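Local coordinates for manganese-dependent inorganic pyrophosphatase (PDB 2EB0), which hydrolyses diphosphate to two phosphates as a family II inorganic pyrophosphatase, using two manganese ions per subunit, at residues D11-A16 and L141-S146; S17-A22 and P134-L139; N36-F41 and L184-V189; T109-A114 and D158-M163. All coordinates share one frame; numbering follows the deposited sequence.

Contact 1. Residues D11-A16 and L141-S146; sequences DTDSIA and LSAIIS. With MN (manganese (II) ion), chain F; MN (manganese (II) ion), chain E.
The dimanganese site of the DHH domain is built partly on the N-terminal turn of helix 12-25, and here T12, D13 and A16 of that turn pack on A143 and S146 of helix 134-148. The two helices run nearly antiparallel, at 158°. They come close because A143 is small: its CA lies 4.4 Å from D13 CA. The methyl of A143 meets A16 CB at 4.0 Å and also touches D13 OD2. T12 lays its CG2 methyl, anti to the backbone N, over the backbone of A143, 3.9 Å from A143 CA. No direct hydrogen bond crosses. Instead one water accepts from D13 N and donates to S146 OG at 2.9 Å. D11 OD2 binds one manganese at 2.3 Å, while its OD1 caps the helix by accepting from S14 N in a nearly straight bond. D13 OD1 binds the second manganese at 2.1 Å, and T109 N also donates to it. H7 and D66 complete the protein ligands of the first ion, and D66, H88 and D147 those of the second. T12 OG1 and S146 OG both hydrogen-bond to E38 of helix 37-45. Helices 158-171 and 176-188 pack against other faces of helix 134-148.

Contact 2. Residues S17-A22 and P134-L139; sequences SAIVLA and PDLAGL
Two roughly antiparallel helices of the DHH domain, 12-25 and 134-148, meet through four branched side chains: I19 and V20 on one, L136 and L139 on the other. Their short axes are 9.8 Å apart and make an angle of 141°. The nearest CA atoms, V20 CA and L136 CA, are 6.3 Å apart, so side chains rather than backbones fill the interface. One bump is the CG2 methyl of I19. It enters the hollow between the two leucines, with L136 CD2 at 3.7 Å on one branch and L139 CD1 at 3.9 Å on the other. This methyl stands anti to the backbone N of I19, and the extended chi2 (171°) carries I19 CD1 on to L139 as well. I19 and L139 cross at about a right angle, and I19 CD1 also touches L139 CD1. V20 makes another bump. V20 CG2 lies 4.0 Å from L136 O, and the side chains of V20 and L136 lie alongside each other, pointing opposite ways. L136 CD2 touches both methyls of helix 12-25, I19 CG2 and V20 CG2, which stand next to each other on one side of it. The group is wholly apolar, with no hydrogen bond across. V48 from a loop touches both I19 and L139, and Y23 touches L136. The pair V20 CG2 and L136 CD2 stands at 4.1 Å.

Contact 3. Residues N36-F41 and L184-V189; sequences NPETEF and LKAKSV
E38 and K187 form a salt bridge between helix 37-45, in the DHH domain, and helix 176-188, whose C-terminal part belongs to the DHHA2 family region. It is a polar tie across the junction of the enzyme's two parts. K187 NZ donates to E38 OE1 at 2.7 Å, approaching from above the carboxylate plane, 40° out of it. The two side chains run alongside each other with their ends on the same side. The lysine bends at its last torsion (chi4 64°), which turns NZ back to OE1. Nearer the backbone, the A186 methyl packs on E38, with A186 CB 3.7 Å from E38 CA. P37 and V189 also meet, P37 CB lying 3.7 Å from V189 CG2. One water joins the backbones: it accepts from E38 N and donates to A186 O at 2.9 Å.

The next shell positions both charged ends. E38 OE2 is held by the hydroxyls of T12 and S146 on neighbouring helices, in probable bonds whose very short lengths are doubtful. K187 NZ also reaches S146 O. The salt bridge to K187 would probably favour the charged form of the buried carboxylate. The nearest atom of the E38 side chain is about 9 Å from a manganese ion, behind the metal-bearing turn. The helix start is fixed by N36, the N-cap. N36 OD1 accepts from T39 N nearly along the C=O axis and from T39 OG1 above the carbonyl plane. These bonds to T39 measure 2.7 Å from N36 OD1 to T39 N and 2.8 Å to T39 OG1.

Contact 4. Residues T109-A114 and D158-M163; sequences TATVIA and DLDKEM
Helices 109-118 and 158-171 cross at 67°, their short axes 9.6 Å apart, and the nearest pair of CA atoms is T111 CA and D160 CA at 5.7 Å. T111 carries the contact with both of its branches. Its hydroxyl OG1 donates to D160 OD1 at 2.6 Å, on the anti side of the carboxylate and 23° out of its plane. Rotation about CA-CB in T111 (chi1 -60°) keeps OG1 beside the backbone N and puts CG2 anti to it. That methyl packs tightly on L159, with T111 CG2 3.4 Å from L159 CD2. One turn further on, M163 lies near A114, but its exact placement is doubtful. D160 has a second role: its OD2 accepts from G107 N and is hydrogen-bonded to T157 OG1, which ties the loop before helix 109-118 to the start of helix 158-171. I144 of helix 134-148 touches both T111 and M163. The first turn of helix 109-118 also hydrogen-bonds to metal ligands, A110 N to D13 and T109 OG1 to D66. The contact is thus a crossing between a DHH-family helix and helix 158-171, close behind the dimanganese site.

From the N terminus, helix 12-25 comes first. Its opening turn joins helix 134-148 in contact 1, and its next turns join the start of that helix in contact 2. Contact 2 therefore closes the inner of two nested loops. Helix 37-45 follows and meets helix 176-188 much later in the chain, so contact 3 crosses both. Helix 109-118 lies within all three loops and pairs beyond helix 134-148 with helix 158-171. Contact 4 thus crosses contacts 1 and 2 but nests within contact 3. Contact 1 touches the other three. Contacts 1 and 2 join two DHH helices, and contact 4 adds helix 158-171 to that group; contact 3 ties a DHH helix to the DHHA2 part.

Contact 1. Residues D11-A16 and L141-S146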
# COMPACT_ATOMS: atom_id res chain seq x y z
N ASP B 11 -20.17 2.83 -5.68
CA ASP B 11 -21.10 1.82 -5.20
C ASP B 11 -21.35 2.21 -3.75
O ASP B 11 -20.79 3.20 -3.27
CB ASP B 11 -20.50 0.42 -5.28
CG ASP B 11 -19.12 0.35 -4.70
OD1 ASP B 11 -18.77 1.19 -3.85
OD2 ASP B 11 -18.37 -0.57 -5.10
N THR B 12 -22.17 1.44 -3.07
CA THR B 12 -22.50 1.73 -1.68
C THR B 12 -21.30 1.78 -0.76
O THR B 12 -21.26 2.62 0.14
CB THR B 12 -23.51 0.70 -1.14
OG1 THR B 12 -24.73 0.84 -1.87
CG2 THR B 12 -23.76 0.93 0.35
N ASP B 13 -20.33 0.89 -0.96
CA ASP B 13 -19.14 0.89 -0.10
C ASP B 13 -18.43 2.23 -0.23
O ASP B 13 -18.11 2.86 0.77
CB ASP B 13 -18.16 -0.23 -0.50
CG ASP B 13 -17.05 -0.44 0.53
OD1 ASP B 13 -16.00 -0.99 0.18
OD2 ASP B 13 -17.23 -0.07 1.71
N SER B 14 -18.21 2.67 -1.46
CA SER B 14 -17.56 3.95 -1.73
C SER B 14 -18.26 5.15 -1.09
O SER B 14 -17.61 6.06 -0.60
CB SER B 14 -17.47 4.19 -3.25
OG SER B 14 -16.21 3.78 -3.76
N ILE B 15 -19.59 5.14 -1.13
CA ILE B 15 -20.39 6.23 -0.58
C ILE B 15 -20.40 6.21 0.94
O ILE B 15 -20.06 7.20 1.58
CB ILE B 15 -21.84 6.18 -1.13
CG1 ILE B 15 -21.82 6.41 -2.64
CG2 ILE B 15 -22.73 7.20 -0.44
CD1 ILE B 15 -21.32 7.78 -3.06
N ALA B 16 -20.79 5.07 1.51
CA ALA B 16 -20.84 4.91 2.96
C ALA B 16 -19.47 5.14 3.61
O ALA B 16 -19.36 5.87 4.59
CB ALA B 16 -21.34 3.51 3.31
N LEU B 141 -23.04 -1.15 7.64
CA LEU B 141 -23.68 -2.45 7.54
C LEU B 141 -24.07 -2.70 6.10
O LEU B 141 -23.78 -3.76 5.55
CB LEU B 141 -24.94 -2.49 8.41
CG LEU B 141 -25.80 -3.74 8.23
CD1 LEU B 141 -24.96 -4.99 8.36
CD2 LEU B 141 -26.92 -3.73 9.28
N SER B 142 -24.73 -1.73 5.50
CA SER B 142 -25.17 -1.84 4.11
C SER B 142 -23.98 -2.05 3.19
O SER B 142 -24.02 -2.86 2.26
CB SER B 142 -25.93 -0.58 3.70
OG SER B 142 -26.94 -0.28 4.64
N ALA B 143 -22.91 -1.31 3.45
CA ALA B 143 -21.70 -1.40 2.64
C ALA B 143 -21.13 -2.81 2.68
O ALA B 143 -20.76 -3.37 1.65
CB ALA B 143 -20.65 -0.39 3.13
N ILE B 144 -21.07 -3.39 3.88
CA ILE B 144 -20.54 -4.74 4.02
C ILE B 144 -21.40 -5.73 3.24
O ILE B 144 -20.89 -6.52 2.44
CB ILE B 144 -20.46 -5.15 5.51
CG1 ILE B 144 -19.50 -4.20 6.25
CG2 ILE B 144 -19.95 -6.58 5.63
CD1 ILE B 144 -19.22 -4.58 7.69
N ILE B 145 -22.71 -5.68 3.46
CA ILE B 145 -23.63 -6.57 2.77
C ILE B 145 -23.53 -6.39 1.26
O ILE B 145 -23.52 -7.36 0.50
CB ILE B 145 -25.08 -6.31 3.19
CG1 ILE B 145 -25.30 -6.82 4.62
CG2 ILE B 145 -26.05 -6.98 2.20
CD1 ILE B 145 -26.59 -6.35 5.26
N SER B 146 -23.45 -5.14 0.82
CA SER B 146 -23.38 -4.84 -0.59
C SER B 146 -22.12 -5.39 -1.23
O SER B 146 -22.17 -6.07 -2.24
CB SER B 146 -23.44 -3.33 -0.82
OG SER B 146 -23.13 -3.03 -2.17
MN MN F . -16.26 0.02 -4.52
MN MN E . -15.51 -1.79 -1.75
O HOH W 1 -20.59 -1.56 -2.37

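Contact 2. Residues S17-A22 and P134-L139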
# COMPACT_ATOMS: atom_id res chain seq x y z
N SER B 17 -18.43 4.53 3.05
CA SER B 17 -17.09 4.71 3.61
C SER B 17 -16.61 6.16 3.56
O SER B 17 -15.87 6.60 4.43
CB SER B 17 -16.09 3.82 2.87
OG SER B 17 -16.34 2.45 3.14
N ALA B 18 -17.03 6.89 2.53
CA ALA B 18 -16.65 8.30 2.41
C ALA B 18 -17.34 9.12 3.48
O ALA B 18 -16.72 9.96 4.14
CB ALA B 18 -17.03 8.83 1.02
N ILE B 19 -18.63 8.88 3.65
CA ILE B 19 -19.44 9.59 4.63
C ILE B 19 -18.97 9.32 6.06
O ILE B 19 -18.71 10.24 6.82
CB ILE B 19 -20.94 9.21 4.48
CG1 ILE B 19 -21.53 9.90 3.25
CG2 ILE B 19 -21.73 9.59 5.72
CD1 ILE B 19 -22.91 9.44 2.89
N VAL B 20 -18.86 8.04 6.41
CA VAL B 20 -18.47 7.64 7.75
C VAL B 20 -17.05 8.08 8.11
O VAL B 20 -16.82 8.60 9.20
CB VAL B 20 -18.65 6.11 7.92
CG1 VAL B 20 -18.31 5.69 9.35
CG2 VAL B 20 -20.09 5.74 7.58
N LEU B 21 -16.10 7.90 7.20
CA LEU B 21 -14.73 8.30 7.50
C LEU B 21 -14.65 9.82 7.63
O LEU B 21 -13.97 10.34 8.50
CB LEU B 21 -13.76 7.80 6.44
CG LEU B 21 -12.26 7.97 6.76
CD1 LEU B 21 -11.95 7.36 8.12
CD2 LEU B 21 -11.41 7.32 5.67
N ALA B 22 -15.38 10.52 6.76
CA ALA B 22 -15.40 11.98 6.80
C ALA B 22 -15.93 12.43 8.16
O ALA B 22 -15.45 13.41 8.74
CB ALA B 22 -16.28 12.52 5.70
N PRO B 134 -26.54 5.03 15.10
CA PRO B 134 -27.26 3.99 14.36
C PRO B 134 -27.32 4.21 12.85
O PRO B 134 -27.15 3.27 12.07
CB PRO B 134 -28.64 3.99 15.01
CG PRO B 134 -28.77 5.37 15.51
CD PRO B 134 -27.42 5.63 16.11
N ASP B 135 -27.57 5.45 12.43
CA ASP B 135 -27.64 5.73 11.00
C ASP B 135 -26.34 5.42 10.27
O ASP B 135 -26.35 4.71 9.27
CB ASP B 135 -28.07 7.19 10.73
CG ASP B 135 -27.19 8.21 11.43
OD1 ASP B 135 -27.44 9.42 11.21
OD2 ASP B 135 -26.26 7.82 12.19
N LEU B 136 -25.22 5.94 10.77
CA LEU B 136 -23.94 5.67 10.13
C LEU B 136 -23.58 4.19 10.28
O LEU B 136 -22.94 3.61 9.40
CB LEU B 136 -22.83 6.55 10.72
CG LEU B 136 -22.94 8.04 10.42
CD1 LEU B 136 -21.73 8.75 10.98
CD2 LEU B 136 -23.04 8.28 8.92
N ALA B 137 -24.00 3.58 11.39
CA ALA B 137 -23.73 2.16 11.61
C ALA B 137 -24.51 1.39 10.53
O ALA B 137 -24.05 0.36 10.03
CB ALA B 137 -24.20 1.74 12.99
N GLY B 138 -25.67 1.92 10.17
CA GLY B 138 -26.49 1.31 9.15
C GLY B 138 -25.83 1.36 7.78
O GLY B 138 -25.98 0.43 6.99
N LEU B 139 -25.12 2.44 7.49
CA LEU B 139 -24.44 2.57 6.19
C LEU B 139 -23.29 1.58 6.09
O LEU B 139 -23.10 0.95 5.05
CB LEU B 139 -23.87 3.97 5.97
CG LEU B 139 -24.77 5.20 5.90
CD1 LEU B 139 -23.92 6.35 5.38
CD2 LEU B 139 -25.97 4.97 4.97

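Contact 3. Residues N36-F41 and L184-V189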
# COMPACT_ATOMS: atom_id res chain seq x y z
N ASN B 36 -26.02 4.85 -7.40
CA ASN B 36 -26.85 3.83 -8.02
C ASN B 36 -28.12 3.60 -7.19
O ASN B 36 -28.24 4.10 -6.07
CB ASN B 36 -26.07 2.51 -8.18
CG ASN B 36 -25.70 1.88 -6.85
OD1 ASN B 36 -26.45 1.96 -5.88
ND2 ASN B 36 -24.54 1.24 -6.81
N PRO B 37 -29.09 2.84 -7.73
CA PRO B 37 -30.34 2.57 -7.02
C PRO B 37 -30.15 1.97 -5.62
O PRO B 37 -30.83 2.35 -4.67
CB PRO B 37 -31.07 1.60 -7.96
CG PRO B 37 -30.59 2.03 -9.31
CD PRO B 37 -29.11 2.23 -9.08
N GLU B 38 -29.21 1.04 -5.49
CA GLU B 38 -28.95 0.40 -4.21
C GLU B 38 -28.53 1.39 -3.13
O GLU B 38 -29.01 1.35 -2.01
CB GLU B 38 -27.85 -0.65 -4.37
CG GLU B 38 -27.38 -1.27 -3.06
CD GLU B 38 -26.02 -1.93 -3.19
OE1 GLU B 38 -25.90 -2.94 -3.90
OE2 GLU B 38 -25.06 -1.42 -2.58
N THR B 39 -27.62 2.28 -3.49
CA THR B 39 -27.13 3.27 -2.55
C THR B 39 -28.24 4.27 -2.19
O THR B 39 -28.40 4.63 -1.02
CB THR B 39 -25.91 4.00 -3.15
OG1 THR B 39 -25.00 3.02 -3.67
CG2 THR B 39 -25.21 4.82 -2.08
N GLU B 40 -29.00 4.69 -3.20
CA GLU B 40 -30.09 5.62 -2.95
C GLU B 40 -31.00 5.00 -1.89
O GLU B 40 -31.40 5.65 -0.93
CB GLU B 40 -30.88 5.87 -4.24
CG GLU B 40 -32.09 6.75 -4.05
CD GLU B 40 -32.79 7.04 -5.36
OE1 GLU B 40 -33.91 7.61 -5.32
OE2 GLU B 40 -32.23 6.71 -6.42
N PHE B 41 -31.31 3.72 -2.07
CA PHE B 41 -32.15 2.96 -1.16
C PHE B 41 -31.55 2.99 0.25
O PHE B 41 -32.24 3.32 1.22
CB PHE B 41 -32.27 1.53 -1.67
CG PHE B 41 -32.77 0.54 -0.65
CD1 PHE B 41 -34.02 0.70 -0.07
CD2 PHE B 41 -32.00 -0.56 -0.30
CE1 PHE B 41 -34.51 -0.24 0.84
CE2 PHE B 41 -32.47 -1.50 0.61
CZ PHE B 41 -33.72 -1.34 1.18
N LEU B 184 -29.96 -7.16 -2.28
CA LEU B 184 -29.75 -8.00 -3.46
C LEU B 184 -30.79 -7.69 -4.53
O LEU B 184 -30.49 -7.76 -5.72
CB LEU B 184 -29.82 -9.49 -3.09
CG LEU B 184 -28.75 -10.05 -2.15
CD1 LEU B 184 -28.87 -11.57 -2.11
CD2 LEU B 184 -27.37 -9.65 -2.63
N LYS B 185 -32.00 -7.35 -4.11
CA LYS B 185 -33.04 -7.02 -5.08
C LYS B 185 -32.74 -5.64 -5.68
O LYS B 185 -33.15 -5.33 -6.80
CB LYS B 185 -34.42 -7.03 -4.42
CG LYS B 185 -34.89 -8.44 -4.06
CD LYS B 185 -36.35 -8.45 -3.65
CE LYS B 185 -36.84 -9.87 -3.40
NZ LYS B 185 -38.32 -9.94 -3.22
N ALA B 186 -31.99 -4.84 -4.94
CA ALA B 186 -31.61 -3.50 -5.39
C ALA B 186 -30.55 -3.59 -6.50
O ALA B 186 -30.60 -2.84 -7.47
CB ALA B 186 -31.08 -2.67 -4.22
N LYS B 187 -29.60 -4.51 -6.35
CA LYS B 187 -28.58 -4.68 -7.38
C LYS B 187 -29.26 -5.17 -8.65
O LYS B 187 -28.95 -4.74 -9.75
CB LYS B 187 -27.54 -5.70 -6.93
CG LYS B 187 -26.66 -5.26 -5.77
CD LYS B 187 -25.58 -6.29 -5.48
CE LYS B 187 -24.47 -5.71 -4.60
NZ LYS B 187 -24.95 -5.33 -3.25
N SER B 188 -30.22 -6.07 -8.47
CA SER B 188 -30.94 -6.66 -9.59
C SER B 188 -31.70 -5.67 -10.47
O SER B 188 -31.79 -5.88 -11.68
CB SER B 188 -31.92 -7.72 -9.06
OG SER B 188 -31.25 -8.66 -8.23
N VAL B 189 -32.23 -4.59 -9.90
CA VAL B 189 -32.98 -3.63 -10.72
C VAL B 189 -32.13 -3.05 -11.85
O VAL B 189 -32.66 -2.58 -12.85
CB VAL B 189 -33.57 -2.46 -9.88
CG1 VAL B 189 -34.41 -3.00 -8.73
CG2 VAL B 189 -32.47 -1.56 -9.37
O HOH W 2 -28.50 -0.86 -7.54

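Contact 4. Residues T109-A114 and D158-M163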
# COMPACT_ATOMS: atom_id res chain seq x y z
N THR B 109 -14.44 -1.81 2.36
CA THR B 109 -13.73 -0.74 3.03
C THR B 109 -14.44 -0.45 4.35
O THR B 109 -13.81 -0.08 5.35
CB THR B 109 -13.72 0.53 2.16
OG1 THR B 109 -13.11 0.23 0.89
CG2 THR B 109 -12.95 1.65 2.85
N ALA B 110 -15.76 -0.64 4.35
CA ALA B 110 -16.57 -0.41 5.54
C ALA B 110 -16.12 -1.32 6.69
O ALA B 110 -16.07 -0.90 7.84
CB ALA B 110 -18.05 -0.65 5.22
N THR B 111 -15.79 -2.57 6.36
CA THR B 111 -15.31 -3.53 7.35
C THR B 111 -14.05 -3.01 8.03
O THR B 111 -13.93 -3.08 9.25
CB THR B 111 -14.99 -4.89 6.69
OG1 THR B 111 -16.17 -5.41 6.08
CG2 THR B 111 -14.49 -5.90 7.73
N VAL B 112 -13.11 -2.50 7.24
CA VAL B 112 -11.86 -1.96 7.76
C VAL B 112 -12.12 -0.83 8.76
O VAL B 112 -11.51 -0.77 9.83
CB VAL B 112 -10.99 -1.38 6.63
CG1 VAL B 112 -9.70 -0.83 7.22
CG2 VAL B 112 -10.71 -2.44 5.60
N ILE B 113 -13.01 0.08 8.38
CA ILE B 113 -13.33 1.23 9.22
C ILE B 113 -14.02 0.81 10.52
O ILE B 113 -13.70 1.33 11.59
CB ILE B 113 -14.24 2.21 8.45
CG1 ILE B 113 -13.47 2.78 7.26
CG2 ILE B 113 -14.69 3.35 9.37
CD1 ILE B 113 -14.29 3.69 6.37
N ALA B 114 -14.94 -0.14 10.41
CA ALA B 114 -15.68 -0.62 11.57
C ALA B 114 -14.77 -1.33 12.55
O ALA B 114 -14.92 -1.19 13.78
CB ALA B 114 -16.80 -1.56 11.12
N ASP B 158 -14.37 -13.71 7.98
CA ASP B 158 -15.04 -13.78 9.28
C ASP B 158 -15.21 -12.39 9.84
O ASP B 158 -16.22 -12.08 10.46
CB ASP B 158 -14.21 -14.63 10.26
CG ASP B 158 -14.25 -16.12 9.92
OD1 ASP B 158 -13.54 -16.90 10.60
OD2 ASP B 158 -14.99 -16.51 9.00
N LEU B 159 -14.22 -11.54 9.59
CA LEU B 159 -14.26 -10.16 10.07
C LEU B 159 -15.51 -9.47 9.52
O LEU B 159 -16.22 -8.80 10.26
CB LEU B 159 -13.00 -9.40 9.63
CG LEU B 159 -12.59 -8.17 10.45
CD1 LEU B 159 -11.50 -7.38 9.72
CD2 LEU B 159 -13.78 -7.28 10.70
N ASP B 160 -15.76 -9.63 8.22
CA ASP B 160 -16.92 -9.02 7.59
C ASP B 160 -18.21 -9.41 8.35
O ASP B 160 -19.04 -8.55 8.66
CB ASP B 160 -17.02 -9.46 6.12
CG ASP B 160 -15.85 -8.94 5.27
OD1 ASP B 160 -15.78 -7.72 5.01
OD2 ASP B 160 -15.00 -9.76 4.86
N LYS B 161 -18.36 -10.69 8.64
CA LYS B 161 -19.55 -11.16 9.34
C LYS B 161 -19.60 -10.63 10.77
O LYS B 161 -20.64 -10.17 11.23
CB LYS B 161 -19.58 -12.69 9.36
CG LYS B 161 -19.56 -13.33 7.99
CD LYS B 161 -19.99 -14.78 8.08
CE LYS B 161 -19.81 -15.51 6.77
NZ LYS B 161 -18.37 -15.74 6.45
N GLU B 162 -18.47 -10.70 11.46
CA GLU B 162 -18.38 -10.24 12.85
C GLU B 162 -18.75 -8.76 12.95
O GLU B 162 -19.49 -8.35 13.84
CB GLU B 162 -16.95 -10.46 13.35
CG GLU B 162 -16.68 -9.93 14.74
CD GLU B 162 -15.22 -10.07 15.14
OE1 GLU B 162 -14.87 -9.63 16.26
OE2 GLU B 162 -14.43 -10.61 14.33
N MET B 163 -18.25 -7.98 12.01
CA MET B 163 -18.53 -6.56 12.00
C MET B 163 -19.99 -6.28 11.65
O MET B 163 -20.61 -5.41 12.25
CB MET B 163 -17.59 -5.87 11.02
CG MET B 163 -16.94 -4.64 11.62
SD MET B 163 -15.67 -4.89 12.91
CE MET B 163 -16.26 -6.26 13.90